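Local coordinates for protein DNA primase (Helicobacter pylori, PDB 4EHS) that synthesises the short RNA primers used in DNA replication and stimulates the helicase DnaB, which its C-terminal domain binds, at residues F108-P116 / C128-I136. Numbering follows the deposited sequence.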
loop_
_atom_site.group_PDB
_atom_site.type_symbol
_atom_site.label_atom_id
_atom_site.label_comp_id
_atom_site.label_asym_id
_atom_site.label_seq_id
_atom_site.Cartn_x
_atom_site.Cartn_y
_atom_site.Cartn_z
ATOM N N PHE A 108 -8.139 3.213 -9.179
ATOM C CA PHE A 108 -7.312 4.363 -9.621
ATOM C C PHE A 108 -8.013 5.235 -10.672
ATOM O O PHE A 108 -7.822 6.476 -10.675
ATOM C CB PHE A 108 -5.938 3.937 -10.099
ATOM C CG PHE A 108 -5.005 3.563 -8.981
ATOM C CD1 PHE A 108 -4.478 4.543 -8.132
ATOM C CD2 PHE A 108 -4.640 2.252 -8.775
ATOM C CE1 PHE A 108 -3.618 4.189 -7.086
ATOM C CE2 PHE A 108 -3.731 1.895 -7.762
ATOM C CZ PHE A 108 -3.248 2.845 -6.890
ATOM N N GLU A 109 -8.871 4.628 -11.500
ATOM C CA GLU A 109 -9.660 5.447 -12.429
ATOM C C GLU A 109 -10.589 6.374 -11.649
ATOM O O GLU A 109 -10.684 7.584 -11.969
ATOM C CB GLU A 109 -10.392 4.512 -13.430
ATOM C CG GLU A 109 -9.459 3.949 -14.506
ATOM C CD GLU A 109 -10.163 2.940 -15.448
ATOM O OE1 GLU A 109 -11.220 2.396 -15.030
ATOM O OE2 GLU A 109 -9.650 2.706 -16.578
ATOM N N ARG A 110 -11.252 5.865 -10.606
ATOM C CA ARG A 110 -12.021 6.691 -9.722
ATOM C C ARG A 110 -11.182 7.799 -9.041
ATOM O O ARG A 110 -11.683 8.913 -8.840
ATOM C CB ARG A 110 -12.716 5.881 -8.627
ATOM C CG ARG A 110 -13.870 5.020 -9.155
ATOM C CD ARG A 110 -14.693 4.380 -8.040
ATOM N NE ARG A 110 -14.006 3.672 -6.967
ATOM C CZ ARG A 110 -13.588 2.390 -7.017
ATOM N NH1 ARG A 110 -13.757 1.667 -8.116
ATOM N NH2 ARG A 110 -13.024 1.854 -5.938
ATOM N N GLN A 111 -9.963 7.473 -8.628
ATOM C CA GLN A 111 -9.091 8.469 -8.028
ATOM C C GLN A 111 -8.881 9.653 -8.956
ATOM O O GLN A 111 -8.840 10.777 -8.486
ATOM C CB GLN A 111 -7.726 7.861 -7.670
ATOM C CG GLN A 111 -7.809 6.976 -6.445
ATOM C CD GLN A 111 -8.480 7.646 -5.283
ATOM O OE1 GLN A 111 -9.535 7.224 -4.835
ATOM N NE2 GLN A 111 -7.875 8.701 -4.785
ATOM N N LEU A 112 -8.645 9.381 -10.222
ATOM C CA LEU A 112 -8.447 10.416 -11.219
ATOM C C LEU A 112 -9.633 11.391 -11.206
ATOM O O LEU A 112 -9.436 12.587 -11.300
ATOM C CB LEU A 112 -8.252 9.836 -12.629
ATOM C CG LEU A 112 -6.881 9.370 -13.085
ATOM C CD1 LEU A 112 -6.839 9.167 -14.595
ATOM C CD2 LEU A 112 -5.778 10.344 -12.695
ATOM N N LYS A 113 -10.848 10.889 -11.067
ATOM C CA LYS A 113 -12.019 11.813 -10.918
ATOM C C LYS A 113 -12.159 12.508 -9.573
ATOM O O LYS A 113 -12.564 13.688 -9.502
ATOM C CB LYS A 113 -13.343 11.072 -11.144
ATOM C CG LYS A 113 -13.587 10.572 -12.551
ATOM C CD LYS A 113 -15.047 10.123 -12.642
ATOM C CE LYS A 113 -16.016 11.307 -12.562
ATOM N NZ LYS A 113 -17.387 10.856 -12.189
ATOM N N GLU A 114 -11.881 11.777 -8.505
ATOM C CA GLU A 114 -12.165 12.243 -7.172
ATOM C C GLU A 114 -11.133 13.231 -6.605
ATOM O O GLU A 114 -11.487 14.151 -5.869
ATOM C CB GLU A 114 -12.267 11.052 -6.233
ATOM C CG GLU A 114 -13.459 10.150 -6.554
ATOM C CD GLU A 114 -13.617 8.969 -5.590
ATOM O OE1 GLU A 114 -13.159 9.064 -4.413
ATOM O OE2 GLU A 114 -14.206 7.933 -6.002
ATOM N N ILE A 115 -9.860 13.002 -6.908
ATOM C CA ILE A 115 -8.792 13.829 -6.374
ATOM C C ILE A 115 -9.012 15.330 -6.708
ATOM O O ILE A 115 -8.864 16.189 -5.807
ATOM C CB ILE A 115 -7.413 13.374 -6.854
ATOM C CG1 ILE A 115 -7.056 12.061 -6.140
ATOM C CG2 ILE A 115 -6.380 14.425 -6.489
ATOM C CD1 ILE A 115 -5.918 11.351 -6.880
ATOM N N PRO A 116 -9.322 15.643 -7.959
ATOM C CA PRO A 116 -9.471 17.136 -8.182
ATOM C C PRO A 116 -10.597 17.790 -7.370
ATOM O O PRO A 116 -10.514 18.984 -7.061
ATOM C CB PRO A 116 -9.778 17.253 -9.676
ATOM C CG PRO A 116 -9.280 15.966 -10.279
ATOM C CD PRO A 116 -9.410 14.896 -9.220
ATOM N N CYS A 128 -0.808 12.826 -6.079
ATOM C CA CYS A 128 -1.742 11.754 -6.114
ATOM C C CYS A 128 -2.282 11.531 -7.495
ATOM O O CYS A 128 -2.442 10.435 -7.869
ATOM C CB CYS A 128 -2.843 11.979 -5.113
ATOM S SG CYS A 128 -2.239 11.943 -3.449
ATOM N N LEU A 129 -2.488 12.578 -8.259
ATOM C CA LEU A 129 -2.892 12.382 -9.636
ATOM C C LEU A 129 -1.792 11.675 -10.421
ATOM O O LEU A 129 -2.041 10.786 -11.166
ATOM C CB LEU A 129 -3.238 13.700 -10.307
ATOM C CG LEU A 129 -4.536 14.314 -9.895
ATOM C CD1 LEU A 129 -4.655 15.715 -10.365
ATOM C CD2 LEU A 129 -5.621 13.548 -10.445
ATOM N N LYS A 130 -0.567 12.115 -10.201
ATOM C CA LYS A 130 0.540 11.512 -10.937
ATOM C C LYS A 130 0.673 10.017 -10.599
ATOM O O LYS A 130 0.817 9.199 -11.506
ATOM C CB LYS A 130 1.837 12.250 -10.620
ATOM C CG LYS A 130 3.033 11.774 -11.479
ATOM C CD LYS A 130 4.225 12.703 -11.225
ATOM C CE LYS A 130 5.203 12.643 -12.393
ATOM N NZ LYS A 130 6.172 11.548 -12.184
ATOM N N LYS A 131 0.541 9.699 -9.309
ATOM C CA LYS A 131 0.580 8.317 -8.849
ATOM C C LYS A 131 -0.555 7.485 -9.425
ATOM O O LYS A 131 -0.325 6.345 -9.869
ATOM C CB LYS A 131 0.536 8.271 -7.342
ATOM C CG LYS A 131 0.742 6.837 -6.810
ATOM C CD LYS A 131 -0.425 6.358 -5.913
ATOM C CE LYS A 131 -0.123 5.056 -5.122
ATOM N NZ LYS A 131 -0.000 5.275 -3.653
ATOM N N ALA A 132 -1.764 8.029 -9.471
ATOM C CA ALA A 132 -2.885 7.257 -10.063
ATOM C C ALA A 132 -2.670 7.007 -11.543
ATOM O O ALA A 132 -2.965 5.964 -12.027
ATOM C CB ALA A 132 -4.187 7.978 -9.867
ATOM N N ARG A 133 -2.190 8.023 -12.285
ATOM C CA ARG A 133 -1.905 7.831 -13.728
ATOM C C ARG A 133 -0.828 6.791 -13.983
ATOM O O ARG A 133 -0.925 5.969 -14.935
ATOM C CB ARG A 133 -1.476 9.160 -14.401
ATOM C CG ARG A 133 -2.609 10.130 -14.651
ATOM C CD ARG A 133 -2.078 11.433 -15.416
ATOM N NE ARG A 133 -2.669 12.640 -14.818
ATOM C CZ ARG A 133 -3.916 12.998 -15.029
ATOM N NH1 ARG A 133 -4.616 12.238 -15.871
ATOM N NH2 ARG A 133 -4.488 14.066 -14.388
ATOM N N GLN A 134 0.207 6.849 -13.153
ATOM C CA GLN A 134 1.290 5.934 -13.266
ATOM C C GLN A 134 0.749 4.527 -13.009
ATOM O O GLN A 134 1.092 3.561 -13.746
ATOM C CB GLN A 134 2.407 6.251 -12.298
ATOM C CG GLN A 134 3.592 5.317 -12.554
ATOM C CD GLN A 134 4.697 5.424 -11.524
ATOM O OE1 GLN A 134 4.455 5.793 -10.375
ATOM N NE2 GLN A 134 5.925 5.119 -11.938
ATOM N N ALA A 135 -0.044 4.411 -11.954
ATOM C CA ALA A 135 -0.599 3.059 -11.598
ATOM C C ALA A 135 -1.433 2.467 -12.738
ATOM O O ALA A 135 -1.322 1.268 -13.102
ATOM C CB ALA A 135 -1.430 3.175 -10.295
ATOM N N ILE A 136 -2.270 3.310 -13.329
ATOM C CA ILE A 136 -3.148 2.918 -14.439
ATOM C C ILE A 136 -2.267 2.430 -15.597
ATOM O O ILE A 136 -2.566 1.414 -16.202
ATOM C CB ILE A 136 -4.095 4.088 -14.818
ATOM C CG1 ILE A 136 -5.156 4.319 -13.702
ATOM C CG2 ILE A 136 -4.794 3.833 -16.183
ATOM C CD1 ILE A 136 -5.923 5.654 -13.823
#
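The Phe108 ring receives the CB methyl of Ala135 over its centre, 9° off the ring normal, a CH-pi contact. The Phe108 side chain is a knob in a hole bounded by Lys131, Ala132, Ala135 and Ile136. Its CD1 meets Ala132 CA obliquely at 3.7 Å, and Lys131 CD also comes obliquely, to CE1. The ammonium of Lys131 turns elsewhere, to Glu149 and to the Val52 carbonyl of the second subunit.

Leu112 is the second knob, among Leu129, Ala132, Arg133 and Ile136. Its two methyls divide the work: CD1 meets Ile136 CD1 tip to tip at 3.7 Å, whereas CD2 packs against Arg133 CG (3.7 Å) and Leu129 CD2, and lies over one face of the Arg133 guanidinium, offset toward its rim. A bend at chi3 accompanies this return of the arginine, whose CB starts away from helix 96-117.

Further along, the side chains of Ile115 and Leu129 lie alongside, running in opposite senses. With chi1 at -72°, Ile115 sets CG2 anti to its backbone N, 3.9 Å from Leu129 CG, while its CD1 reaches Cys128 CB at 3.6 Å; the Cys128 sulfur carries a covalently linked beta-mercaptoethanol.

No hydrogen bond links the two segments; their contacts, burying 576 Å² in all, join mainly apolar groups and the aliphatic parts of Lys131 and Arg133. The axes of segments 108-116 and 128-136 come within 8.9 Å at 156°, nearly antiparallel. Since helices 96-117 and 122-140 follow each other through a short connection, they make a helical hairpin with knobs-into-holes packing, within the helicase-binding domain of DnaG primase.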